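Local coordinates for protein putative methyltransferase (Porphyromonas gingivalis, PDB 3LL7) that is a putative methyltransferase, probably transferring a methyl group from S-adenosylmethionine to a substrate not yet established, at residues I258-N262 with H298-A304; A363-N369 with K389-T395. All coordinates share one frame; numbering follows the deposited sequence.

Contact 1 (I258-N262 with H298-A304). With FMT (formic acid), chain E; FMT (formic acid), chain I.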
loop_
_atom_site.group_PDB
_atom_site.type_symbol
_atom_site.label_atom_id
_atom_site.label_comp_id
_atom_site.label_asym_id
_atom_site.label_seq_id
_atom_site.Cartn_x
_atom_site.Cartn_y
_atom_site.Cartn_z
ATOM N N ILE A 258 12.273 8.700 7.067
ATOM C CA ILE A 258 11.172 8.363 6.171
ATOM C C ILE A 258 11.719 7.478 5.068
ATOM O O ILE A 258 12.674 7.867 4.361
ATOM C CB ILE A 258 10.537 9.632 5.575
ATOM C CG1 ILE A 258 10.047 10.559 6.719
ATOM C CG2 ILE A 258 9.377 9.295 4.653
ATOM C CD1 ILE A 258 9.777 11.984 6.254
ATOM N N HIS A 259 11.099 6.307 4.897
ATOM C CA HIS A 259 11.475 5.381 3.835
ATOM C C HIS A 259 10.433 5.409 2.725
ATOM O O HIS A 259 9.246 5.107 2.978
ATOM C CB HIS A 259 11.500 3.943 4.365
ATOM C CG HIS A 259 12.562 3.676 5.380
ATOM N ND1 HIS A 259 12.765 4.465 6.492
ATOM C CD2 HIS A 259 13.478 2.683 5.446
ATOM C CE1 HIS A 259 13.762 3.964 7.205
ATOM N NE2 HIS A 259 14.206 2.883 6.591
ATOM N N ALA A 260 10.865 5.712 1.500
ATOM C CA ALA A 260 9.941 5.715 0.370
ATOM C C ALA A 260 10.289 4.525 -0.463
ATOM O O ALA A 260 11.438 4.391 -0.920
ATOM C CB ALA A 260 10.061 7.040 -0.443
ATOM N N ILE A 261 9.326 3.625 -0.645
ATOM C CA ILE A 261 9.666 2.413 -1.375
ATOM C C ILE A 261 8.598 2.029 -2.369
ATOM O O ILE A 261 7.412 2.148 -2.085
ATOM C CB ILE A 261 10.033 1.262 -0.453
ATOM C CG1 ILE A 261 10.790 0.155 -1.263
ATOM C CG2 ILE A 261 8.815 0.775 0.292
ATOM C CD1 ILE A 261 11.730 -0.717 -0.410
ATOM N N ASN A 262 9.034 1.585 -3.536
ATOM C CA ASN A 262 8.116 1.196 -4.575
ATOM C C ASN A 262 8.353 -0.271 -4.818
ATOM O O ASN A 262 9.335 -0.619 -5.449
ATOM C CB ASN A 262 8.376 2.018 -5.862
ATOM C CG ASN A 262 7.341 1.780 -6.935
ATOM O OD1 ASN A 262 6.160 1.621 -6.643
ATOM N ND2 ASN A 262 7.778 1.761 -8.211
ATOM N N HIS A 298 8.483 7.973 -8.598
ATOM C CA HIS A 298 7.337 7.096 -8.303
ATOM C C HIS A 298 6.420 7.675 -7.223
ATOM O O HIS A 298 6.749 8.671 -6.565
ATOM C CB HIS A 298 7.771 5.662 -8.018
ATOM C CG HIS A 298 8.684 5.502 -6.838
ATOM N ND1 HIS A 298 8.323 5.844 -5.550
ATOM C CD2 HIS A 298 9.920 4.957 -6.749
ATOM C CE1 HIS A 298 9.313 5.540 -4.723
ATOM N NE2 HIS A 298 10.290 4.999 -5.427
ATOM N N THR A 299 5.262 7.060 -7.042
ATOM C CA THR A 299 4.228 7.628 -6.177
ATOM C C THR A 299 4.608 7.696 -4.704
ATOM O O THR A 299 4.128 8.582 -3.981
ATOM C CB THR A 299 2.879 6.876 -6.323
ATOM O OG1 THR A 299 3.026 5.489 -6.010
ATOM C CG2 THR A 299 2.354 7.039 -7.784
ATOM N N ALA A 300 5.451 6.775 -4.261
ATOM C CA ALA A 300 5.858 6.766 -2.847
ATOM C C ALA A 300 6.782 7.953 -2.574
ATOM O O ALA A 300 6.677 8.594 -1.506
ATOM C CB ALA A 300 6.536 5.436 -2.469
ATOM N N LEU A 301 7.678 8.254 -3.510
ATOM C CA LEU A 301 8.521 9.451 -3.363
ATOM C C LEU A 301 7.695 10.733 -3.278
ATOM O O LEU A 301 7.949 11.588 -2.454
ATOM C CB LEU A 301 9.524 9.594 -4.491
ATOM C CG LEU A 301 10.797 8.805 -4.190
ATOM C CD1 LEU A 301 11.601 8.714 -5.425
ATOM C CD2 LEU A 301 11.635 9.474 -3.051
ATOM N N LEU A 302 6.714 10.842 -4.178
ATOM C CA LEU A 302 5.806 11.982 -4.192
ATOM C C LEU A 302 5.040 12.139 -2.877
ATOM O O LEU A 302 4.971 13.234 -2.327
ATOM C CB LEU A 302 4.828 11.857 -5.378
ATOM C CG LEU A 302 5.447 12.035 -6.771
ATOM C CD1 LEU A 302 4.406 11.666 -7.862
ATOM C CD2 LEU A 302 5.977 13.436 -6.968
ATOM N N LYS A 303 4.468 11.046 -2.383
ATOM C CA LYS A 303 3.709 11.087 -1.139
ATOM C C LYS A 303 4.617 11.436 0.055
ATOM O O LYS A 303 4.186 12.148 0.961
ATOM C CB LYS A 303 3.029 9.734 -0.897
ATOM C CG LYS A 303 2.360 9.614 0.486
ATOM C CD LYS A 303 1.155 10.560 0.662
ATOM C CE LYS A 303 0.604 10.480 2.069
ATOM N NZ LYS A 303 -0.601 11.362 2.254
ATOM N N ALA A 304 5.849 10.902 0.063
ATOM C CA ALA A 304 6.810 11.143 1.172
ATOM C C ALA A 304 7.287 12.589 1.192
ATOM O O ALA A 304 7.698 13.088 2.221
ATOM C CB ALA A 304 8.033 10.192 1.039
HETATM C C FMT E . 12.424 3.180 -4.558
HETATM O O1 FMT E . 12.590 4.151 -3.792
HETATM O O2 FMT E . 12.007 2.051 -4.244
HETATM C C FMT I . 11.133 2.017 -8.807
HETATM O O1 FMT I . 12.201 2.535 -8.482
HETATM O O2 FMT I . 10.276 2.615 -9.451
HETATM O O HOH W 1 4.483 3.746 -7.717
#

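Contact 2 (A363-N369 with K389-T395). With EDO (1,2-ethanediol), chain B; FMT (formic acid), chain J.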
loop_
_atom_site.group_PDB
_atom_site.type_symbol
_atom_site.label_atom_id
_atom_site.label_comp_id
_atom_site.label_asym_id
_atom_site.label_seq_id
_atom_site.Cartn_x
_atom_site.Cartn_y
_atom_site.Cartn_z
ATOM N N ALA A 363 0.791 8.061 -28.452
ATOM C CA ALA A 363 1.584 8.234 -27.227
ATOM C C ALA A 363 0.789 8.035 -25.956
ATOM O O ALA A 363 -0.403 8.240 -25.934
ATOM C CB ALA A 363 2.227 9.637 -27.188
ATOM N N SER A 364 1.486 7.658 -24.886
ATOM C CA SER A 364 0.970 7.797 -23.534
ATOM C C SER A 364 1.073 9.276 -23.198
ATOM O O SER A 364 1.913 9.968 -23.752
ATOM C CB SER A 364 1.849 7.001 -22.551
ATOM O OG SER A 364 1.769 5.614 -22.890
ATOM N N ILE A 365 0.187 9.763 -22.334
ATOM C CA ILE A 365 0.226 11.189 -21.928
ATOM C C ILE A 365 0.278 11.296 -20.414
ATOM O O ILE A 365 -0.517 10.630 -19.705
ATOM C CB ILE A 365 -0.976 11.959 -22.473
ATOM C CG1 ILE A 365 -0.864 11.987 -24.017
ATOM C CG2 ILE A 365 -1.045 13.427 -21.867
ATOM C CD1 ILE A 365 -2.160 12.454 -24.739
ATOM N N SER A 366 1.201 12.135 -19.936
ATOM C CA SER A 366 1.317 12.424 -18.508
ATOM C C SER A 366 1.385 13.935 -18.319
ATOM O O SER A 366 1.685 14.685 -19.269
ATOM C CB SER A 366 2.572 11.733 -17.917
ATOM O OG SER A 366 2.376 10.316 -17.844
ATOM N N CYS A 367 1.060 14.383 -17.110
ATOM C CA CYS A 367 1.175 15.797 -16.751
ATOM C C CYS A 367 1.784 15.947 -15.368
ATOM O O CYS A 367 1.462 15.147 -14.450
ATOM C CB CYS A 367 -0.207 16.450 -16.780
ATOM S SG CYS A 367 -0.827 16.616 -18.445
ATOM N N ARG A 368 2.693 16.907 -15.236
ATOM C CA ARG A 368 3.294 17.279 -13.945
ATOM C C ARG A 368 3.396 18.778 -13.910
ATOM O O ARG A 368 4.419 19.335 -14.357
ATOM C CB ARG A 368 4.701 16.680 -13.732
ATOM C CG ARG A 368 4.759 15.146 -13.667
ATOM C CD ARG A 368 4.213 14.650 -12.338
ATOM N NE ARG A 368 4.134 13.196 -12.324
ATOM C CZ ARG A 368 3.431 12.501 -11.449
ATOM N NH1 ARG A 368 2.751 13.139 -10.482
ATOM N NH2 ARG A 368 3.417 11.167 -11.531
ATOM N N ASN A 369 2.365 19.403 -13.340
ATOM C CA ASN A 369 2.204 20.862 -13.262
ATOM C C ASN A 369 1.894 21.452 -14.646
ATOM O O ASN A 369 2.790 21.895 -15.388
ATOM C CB ASN A 369 3.422 21.514 -12.588
ATOM C CG ASN A 369 3.213 22.976 -12.284
ATOM O OD1 ASN A 369 2.074 23.468 -12.294
ATOM N ND2 ASN A 369 4.305 23.695 -12.015
ATOM N N LYS A 389 6.191 5.940 -26.844
ATOM C CA LYS A 389 6.539 7.322 -26.515
ATOM C C LYS A 389 5.568 7.902 -25.495
ATOM O O LYS A 389 4.432 7.435 -25.364
ATOM C CB LYS A 389 6.496 8.203 -27.775
ATOM C CG LYS A 389 7.311 7.712 -28.986
ATOM C CD LYS A 389 8.790 7.649 -28.715
ATOM C CE LYS A 389 9.598 7.235 -29.973
ATOM N NZ LYS A 389 9.731 8.326 -30.981
ATOM N N THR A 390 5.994 8.960 -24.821
ATOM C CA THR A 390 5.158 9.686 -23.872
ATOM C C THR A 390 5.197 11.172 -24.195
ATOM O O THR A 390 6.273 11.724 -24.441
ATOM C CB THR A 390 5.658 9.472 -22.443
ATOM O OG1 THR A 390 5.516 8.090 -22.112
ATOM C CG2 THR A 390 4.870 10.318 -21.410
ATOM N N LEU A 391 4.015 11.815 -24.179
ATOM C CA LEU A 391 3.940 13.280 -24.224
ATOM C C LEU A 391 3.702 13.735 -22.797
ATOM O O LEU A 391 2.779 13.237 -22.143
ATOM C CB LEU A 391 2.814 13.738 -25.146
ATOM C CG LEU A 391 3.114 13.822 -26.639
ATOM C CD1 LEU A 391 1.780 13.938 -27.449
ATOM C CD2 LEU A 391 4.055 15.043 -26.864
HETATM N N MSE A 392 4.549 14.639 -22.311
HETATM C CA MSE A 392 4.523 15.077 -20.911
HETATM C C MSE A 392 4.248 16.577 -20.843
HETATM O O MSE A 392 5.025 17.401 -21.352
HETATM C CB MSE A 392 5.877 14.756 -20.214
HETATM C CG MSE A 392 6.035 15.423 -18.823
HETATM SE SE MSE A 392 5.014 14.507 -17.469
HETATM C CE MSE A 392 5.990 12.857 -17.391
ATOM N N GLY A 393 3.163 16.968 -20.202
ATOM C CA GLY A 393 2.914 18.417 -20.032
ATOM C C GLY A 393 3.510 18.841 -18.699
ATOM O O GLY A 393 3.261 18.199 -17.696
ATOM N N THR A 394 4.271 19.928 -18.689
ATOM C CA THR A 394 4.930 20.377 -17.469
ATOM C C THR A 394 5.274 21.855 -17.584
ATOM O O THR A 394 4.925 22.490 -18.595
ATOM C CB THR A 394 6.159 19.474 -17.140
ATOM O OG1 THR A 394 6.634 19.733 -15.796
ATOM C CG2 THR A 394 7.279 19.664 -18.146
ATOM N N THR A 395 5.934 22.370 -16.542
ATOM C CA THR A 395 6.273 23.785 -16.419
ATOM C C THR A 395 7.729 23.899 -16.026
ATOM O O THR A 395 8.186 23.229 -15.061
ATOM C CB THR A 395 5.410 24.451 -15.345
ATOM O OG1 THR A 395 4.028 24.224 -15.645
ATOM C CG2 THR A 395 5.681 25.981 -15.288
HETATM C C1 EDO B . -0.780 18.086 -11.941
HETATM O O1 EDO B . 0.575 17.727 -11.710
HETATM C C2 EDO B . -0.859 18.990 -13.162
HETATM O O2 EDO B . -1.203 20.308 -12.762
HETATM C C FMT J . 3.163 26.982 -11.009
HETATM O O1 FMT J . 3.454 26.681 -12.169
HETATM O O2 FMT J . 2.875 26.168 -10.128
HETATM O O HOH W 2 3.892 5.087 -24.349
#

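Contact 1 (I258-N262 with H298-A304)
The start of helix 299-304 packs on strand 258-262 where the N-cap residue, His298, lays its imidazole against Asn262. The CB of Asn262 stands over the ring in a CH-pi contact, 3.5 Å from the centroid of the His298 ring and 12° off its normal. Leu301 CD1 lies against the opposite face, offset toward the rim, so the imidazole is held between strand and helix. With CG of His298 set between its backbone N and carbonyl carbon (chi1 61°), the ring turns toward the first helical turn, where ND1 accepts a weak capping bond of 3.3 Å from Ala300 N. The Asn262 amide, tilted 33° from the ring, sends OD1 to a water at 2.9 Å that also bonds Thr299 OG1, and ND2 donates to a formic acid molecule.

Strand 258-263 lies between strands 225-233 and 272-274 of the large mixed sheet, and the helix, which belongs to the ferredoxin-like region, runs roughly antiparallel across it. No direct hydrogen bond joins the two segments, and their packing is close because small side chains meet. Ala260 CB touches Leu301 CD2 at 3.9 Å and Ala304 CB at 4.0 Å. Ala300 CB sits 3.4 Å from Ile261 O, while farther along Ile258 CG2 meets Ala304 CB. Lys303, on the flank, bonds the carbonyls of Pro211 and Ile213.

Contact 2 (A363-N369 with K389-T395)
The side-chain amide of Asn369 has Thr395 OG1 over one face, 3.7 Å from Asn369 CG. At the amide nitrogen, Asn369 ND2 donates to a formic acid oxygen and also bonds Ser323 OG. The hydroxyl of Thr395 donates to Asn369 O from well above the carbonyl plane, and Lys401 NZ is a further partner. These residues lie at the C-terminal ends of the two segments, which form the parallel pair of a beta-alpha-beta unit, in which helix 374-381 links strand 364-368, outermost in its sheet within the chain, to strand 389-395. Backbone bonds run alternately between the strands from Ser364 to Arg368; the last, Arg368 N to Gly393 O at 2.8 Å, is nearly straight, with an N-H...O angle of 170°. Beyond it a side chain takes over: Thr394 OG1, anti to its own N (chi1 -168°), donates to Arg368 O in the carbonyl plane at 2.7 Å.

Ile365 and Cys367 point to the face packed by helix 374-381, as does Leu391, whose CB lies 4.2 Å from Ile365 CG1. The other face carries Ser366, Arg368 and selenomethionine Met392. The Met392 chain, bent at chi2 and chi3, curls its CE to 3.6 Å from Ser366 CB and its SE to 3.9 Å from Arg368 CG. Both Arg368 and Met392 rest on Leu325, and Arg368 NE forms a salt bridge with Glu296. At the N-terminal end of the pair, a water accepts from Ser364 OG and donates to Lys389 O, 2.6 Å from each.

Overall arrangement
The two contacts follow one another along the chain, with centres about 20 Å apart. Contact 1 joins the large mixed sheet to a helix of the ferredoxin-like region near the middle of the molecule, whereas contact 2 closes one side of the seven-stranded sheet in the THUMP-like region, about 25 Å from the chain centre. They meet at Arg368, whose NH1 packs 3.4 Å from Leu302 CD1, on the helix of contact 1. The same arginine pairs with Glu296, in the strand that leads into that helix, so the side chain of one outer strand reaches back to the other contact. Formic acid is bound at both contacts and ethanediol at contact 2, all probably from the crystallisation liquor.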